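Local atomic coordinates of putative sugar phosphate isomerase (Acidithiobacillus ferrooxidans, PDB entry 3L2H), a protein that probably binds a metal ion in a cupin fold and may act as a sugar phosphate isomerase. Residues Gln52-His63 against Ala104-Leu115. Residues are numbered along the deposited sequence; the frame is centred on the assembly and turned at random. Where two conformers were deposited one is given.
Sequences QIEPGKESTEYH and AHSISNDGTETL. With EDO (1,2-ethanediol), chain N; EDO (1,2-ethanediol), chain O.
I53 and L115 form an antiparallel hydrogen-bonded pair, and from there the two segments of this cupin domain run alongside each other to a second such pair, H63 with H105. The tight part centres on N109. With CG swung anti to the backbone N (chi1 -179°), its amide reaches back to I53, and ND2 lies 2.8 Å from I53 O. That carbonyl is gripped twice, by N109 ND2 and L115 N from opposite faces of its plane. N109 ND2 also donates to E113 O, both partners close to the amide plane, while OD1 accepts from G111 N in an Asx turn. With alanine in place of N109, I53 O would keep L115 N, but the 109-113 loop, untied, would probably be freer to shift. The type II turn E54-K57 packs against it: G56 N meets N109 O at 2.7 Å, and N109 N returns a bond to K57 O. On the solvent side, exposed P55 sets CB 3.4 Å from G111 O. Between the segments a water joins E58 OE1, S106 OG and S108 OG; E58 OE2 bonds N27. At the H63-H105 end the two side chains point the same way, their rings oblique at 63°. H63, H65, E70 and H105 match the cupin three-histidine, one-glutamate metal site and probably form it here. A104 CB sits over one face of the Y62 ring. An ethanediol, probably from the crystallisation liquor, hydrogen-bonds through O2 to H105 NE2 at 2.7 Å.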
loop_
_atom_site.group_PDB
_atom_site.type_symbol
_atom_site.label_atom_id
_atom_site.label_comp_id
_atom_site.label_asym_id
_atom_site.label_seq_id
_atom_site.Cartn_x
_atom_site.Cartn_y
_atom_site.Cartn_z
ATOM N N GLN B 52 -21.735 12.504 19.303
ATOM C CA GLN B 52 -22.886 13.281 19.749
ATOM C C GLN B 52 -22.521 14.763 19.562
ATOM O O GLN B 52 -21.492 15.193 20.079
ATOM C CB GLN B 52 -23.231 13.012 21.215
ATOM C CG GLN B 52 -23.375 11.532 21.561
ATOM C CD GLN B 52 -23.444 11.293 23.055
ATOM O OE1 GLN B 52 -23.067 12.157 23.851
ATOM N NE2 GLN B 52 -23.937 10.110 23.454
ATOM N N ILE B 53 -23.378 15.482 18.837
ATOM C CA ILE B 53 -23.225 16.885 18.523
ATOM C C ILE B 53 -24.418 17.596 19.095
ATOM O O ILE B 53 -25.577 17.352 18.679
ATOM C CB ILE B 53 -23.189 17.103 17.000
ATOM C CG1 ILE B 53 -22.116 16.218 16.364
ATOM C CG2 ILE B 53 -23.003 18.595 16.667
ATOM C CD1 ILE B 53 -22.038 16.358 14.862
ATOM N N GLU B 54 -24.164 18.483 20.037
ATOM C CA GLU B 54 -25.245 19.221 20.670
ATOM C C GLU B 54 -25.751 20.359 19.791
ATOM O O GLU B 54 -25.057 20.818 18.870
ATOM C CB GLU B 54 -24.825 19.748 22.049
ATOM C CG GLU B 54 -24.523 18.685 23.077
ATOM C CD GLU B 54 -25.603 17.594 23.226
ATOM O OE1 GLU B 54 -26.776 17.817 22.921
ATOM O OE2 GLU B 54 -25.279 16.470 23.663
ATOM N N PRO B 55 -26.996 20.809 20.054
ATOM C CA PRO B 55 -27.536 21.923 19.259
ATOM C C PRO B 55 -26.586 23.111 19.256
ATOM O O PRO B 55 -26.017 23.457 20.285
ATOM C CB PRO B 55 -28.851 22.240 19.970
ATOM C CG PRO B 55 -29.294 20.928 20.492
ATOM C CD PRO B 55 -28.007 20.264 20.971
ATOM N N GLY B 56 -26.380 23.693 18.082
ATOM C CA GLY B 56 -25.468 24.799 17.913
ATOM C C GLY B 56 -24.038 24.415 17.575
ATOM O O GLY B 56 -23.237 25.289 17.310
ATOM N N LYS B 57 -23.688 23.124 17.585
ATOM C CA LYS B 57 -22.329 22.715 17.317
ATOM C C LYS B 57 -22.224 22.030 15.961
ATOM O O LYS B 57 -23.196 21.844 15.298
ATOM C CB LYS B 57 -21.821 21.817 18.431
ATOM C CG LYS B 57 -21.991 22.410 19.820
ATOM C CD LYS B 57 -21.205 23.693 20.012
ATOM C CE LYS B 57 -21.276 24.125 21.467
ATOM N NZ LYS B 57 -20.890 25.541 21.585
ATOM N N GLU B 58 -21.009 21.693 15.556
ATOM C CA GLU B 58 -20.748 21.164 14.244
ATOM C C GLU B 58 -19.872 19.935 14.364
ATOM O O GLU B 58 -19.207 19.721 15.367
ATOM C CB GLU B 58 -20.018 22.174 13.359
ATOM C CG GLU B 58 -20.765 23.418 12.940
ATOM C CD GLU B 58 -19.848 24.259 12.042
ATOM O OE1 GLU B 58 -19.527 23.854 10.877
ATOM O OE2 GLU B 58 -19.329 25.235 12.556
ATOM N N SER B 59 -19.835 19.158 13.295
ATOM C CA SER B 59 -19.145 17.883 13.298
ATOM C C SER B 59 -17.645 17.994 13.076
ATOM O O SER B 59 -16.899 17.079 13.461
ATOM C CB SER B 59 -19.765 16.969 12.211
ATOM O OG SER B 59 -19.477 17.388 10.877
ATOM N N THR B 60 -17.212 19.102 12.462
ATOM C CA THR B 60 -15.856 19.200 11.949
ATOM C C THR B 60 -15.586 20.620 11.457
ATOM O O THR B 60 -16.449 21.475 11.555
ATOM C CB THR B 60 -15.670 18.211 10.741
ATOM O OG1 THR B 60 -14.284 18.084 10.421
ATOM C CG2 THR B 60 -16.474 18.698 9.521
ATOM N N GLU B 61 -14.376 20.885 10.986
ATOM C CA GLU B 61 -14.151 22.060 10.145
ATOM C C GLU B 61 -14.335 21.609 8.723
ATOM O O GLU B 61 -13.801 20.563 8.326
ATOM C CB GLU B 61 -12.742 22.626 10.324
ATOM C CG GLU B 61 -12.365 23.691 9.286
ATOM C CD GLU B 61 -13.181 24.973 9.375
ATOM O OE1 GLU B 61 -13.902 25.148 10.384
ATOM O OE2 GLU B 61 -13.109 25.851 8.451
ATOM N N TYR B 62 -15.129 22.349 7.959
ATOM C CA TYR B 62 -15.365 22.106 6.521
ATOM C C TYR B 62 -14.103 21.624 5.839
ATOM O O TYR B 62 -13.097 22.335 5.827
ATOM C CB TYR B 62 -15.832 23.395 5.904
ATOM C CG TYR B 62 -16.334 23.355 4.478
ATOM C CD1 TYR B 62 -17.500 22.672 4.134
ATOM C CD2 TYR B 62 -15.640 24.009 3.474
ATOM C CE1 TYR B 62 -17.978 22.669 2.808
ATOM C CE2 TYR B 62 -16.103 24.035 2.165
ATOM C CZ TYR B 62 -17.266 23.364 1.843
ATOM O OH TYR B 62 -17.686 23.381 0.560
ATOM N N HIS B 63 -14.149 20.402 5.285
ATOM C CA HIS B 63 -12.927 19.797 4.773
ATOM C C HIS B 63 -13.139 18.803 3.620
ATOM O O HIS B 63 -14.242 18.302 3.377
ATOM C CB HIS B 63 -12.178 19.101 5.928
ATOM C CG HIS B 63 -12.854 17.857 6.400
ATOM N ND1 HIS B 63 -13.754 17.845 7.442
ATOM C CD2 HIS B 63 -12.861 16.597 5.887
ATOM C CE1 HIS B 63 -14.221 16.619 7.607
ATOM N NE2 HIS B 63 -13.728 15.849 6.650
ATOM N N ALA B 104 -16.095 18.812 -0.408
ATOM C CA ALA B 104 -15.854 19.343 0.945
ATOM C C ALA B 104 -17.179 19.334 1.710
ATOM O O ALA B 104 -18.228 19.597 1.128
ATOM C CB ALA B 104 -15.265 20.766 0.864
ATOM N N HIS B 105 -17.140 19.051 3.000
ATOM C CA HIS B 105 -18.342 19.039 3.801
ATOM C C HIS B 105 -18.127 19.371 5.248
ATOM O O HIS B 105 -17.013 19.264 5.779
ATOM C CB HIS B 105 -18.996 17.630 3.746
ATOM C CG HIS B 105 -18.603 16.737 4.873
ATOM N ND1 HIS B 105 -17.467 15.963 4.850
ATOM C CD2 HIS B 105 -19.199 16.507 6.075
ATOM C CE1 HIS B 105 -17.373 15.300 5.999
ATOM N NE2 HIS B 105 -18.427 15.601 6.752
ATOM N N SER B 106 -19.236 19.739 5.882
ATOM C CA SER B 106 -19.365 19.777 7.312
ATOM C C SER B 106 -20.846 19.531 7.652
ATOM O O SER B 106 -21.710 19.640 6.805
ATOM C CB SER B 106 -18.876 21.102 7.922
ATOM O OG SER B 106 -19.582 22.212 7.374
ATOM N N ILE B 107 -21.104 19.167 8.901
ATOM C CA ILE B 107 -22.449 19.000 9.423
ATOM C C ILE B 107 -22.649 19.900 10.646
ATOM O O ILE B 107 -21.762 19.991 11.515
ATOM C CB ILE B 107 -22.708 17.535 9.838
ATOM C CG1 ILE B 107 -22.778 16.632 8.606
ATOM C CG2 ILE B 107 -24.028 17.372 10.665
ATOM C CD1 ILE B 107 -22.544 15.121 8.887
ATOM N N SER B 108 -23.793 20.591 10.666
ATOM C CA SER B 108 -24.228 21.410 11.781
ATOM C C SER B 108 -25.446 20.780 12.440
ATOM O O SER B 108 -26.270 20.150 11.769
ATOM C CB SER B 108 -24.623 22.811 11.312
ATOM O OG SER B 108 -23.512 23.545 10.817
ATOM N N ASN B 109 -25.540 20.920 13.754
ATOM C CA ASN B 109 -26.768 20.568 14.452
ATOM C C ASN B 109 -27.496 21.864 14.758
ATOM O O ASN B 109 -27.149 22.552 15.712
ATOM C CB ASN B 109 -26.527 19.767 15.738
ATOM C CG ASN B 109 -27.814 19.406 16.434
ATOM O OD1 ASN B 109 -28.891 19.784 15.967
ATOM N ND2 ASN B 109 -27.723 18.712 17.580
ATOM N N ASP B 110 -28.461 22.225 13.922
ATOM C CA ASP B 110 -29.255 23.417 14.161
ATOM C C ASP B 110 -30.669 23.031 14.632
ATOM O O ASP B 110 -31.578 23.840 14.535
ATOM C CB ASP B 110 -29.306 24.351 12.914
ATOM C CG ASP B 110 -27.927 24.891 12.515
ATOM O OD1 ASP B 110 -27.149 25.303 13.415
ATOM O OD2 ASP B 110 -27.611 24.936 11.300
ATOM N N GLY B 111 -30.832 21.801 15.129
ATOM C CA GLY B 111 -32.086 21.321 15.677
ATOM C C GLY B 111 -32.147 21.531 17.181
ATOM O O GLY B 111 -31.372 22.305 17.732
ATOM N N THR B 112 -33.056 20.824 17.842
ATOM C CA THR B 112 -33.264 20.961 19.277
ATOM C C THR B 112 -32.899 19.729 20.114
ATOM O O THR B 112 -32.974 19.766 21.341
ATOM C CB THR B 112 -34.760 21.301 19.553
ATOM O OG1 THR B 112 -35.587 20.307 18.935
ATOM C CG2 THR B 112 -35.100 22.629 18.991
ATOM N N GLU B 113 -32.545 18.621 19.477
ATOM C CA GLU B 113 -32.097 17.450 20.227
ATOM C C GLU B 113 -30.679 17.125 19.778
ATOM O O GLU B 113 -30.207 17.624 18.762
ATOM C CB GLU B 113 -33.045 16.255 20.044
ATOM C CG GLU B 113 -32.971 15.574 18.700
ATOM C CD GLU B 113 -34.049 14.504 18.497
ATOM O OE1 GLU B 113 -33.871 13.318 18.919
ATOM O OE2 GLU B 113 -35.047 14.858 17.831
ATOM N N THR B 114 -30.000 16.295 20.545
ATOM C CA THR B 114 -28.644 15.891 20.201
ATOM C C THR B 114 -28.630 15.187 18.859
ATOM O O THR B 114 -29.498 14.360 18.591
ATOM C CB THR B 114 -28.096 14.893 21.257
ATOM O OG1 THR B 114 -28.314 15.464 22.555
ATOM C CG2 THR B 114 -26.588 14.565 20.998
ATOM N N LEU B 115 -27.616 15.469 18.052
ATOM C CA LEU B 115 -27.430 14.759 16.780
ATOM C C LEU B 115 -26.472 13.636 17.049
ATOM O O LEU B 115 -25.345 13.898 17.495
ATOM C CB LEU B 115 -26.928 15.708 15.711
ATOM C CG LEU B 115 -26.508 15.128 14.358
ATOM C CD1 LEU B 115 -27.652 14.356 13.680
ATOM C CD2 LEU B 115 -26.018 16.251 13.423
HETATM C C1 EDO N . -16.979 14.149 10.329
HETATM O O1 EDO N . -15.948 14.411 9.352
HETATM C C2 EDO N . -18.341 14.157 9.679
HETATM O O2 EDO N . -18.711 15.536 9.461
HETATM C C1 EDO O . -30.851 20.601 11.756
HETATM O O1 EDO O . -29.702 21.421 11.538
HETATM C C2 EDO O . -32.097 21.474 11.864
HETATM O O2 EDO O . -33.202 20.711 11.405
HETATM O O HOH W 1 -24.525 24.451 14.605
HETATM O O HOH W 2 -21.636 22.727 9.095
HETATM O O HOH W 3 -15.535 15.957 2.762
#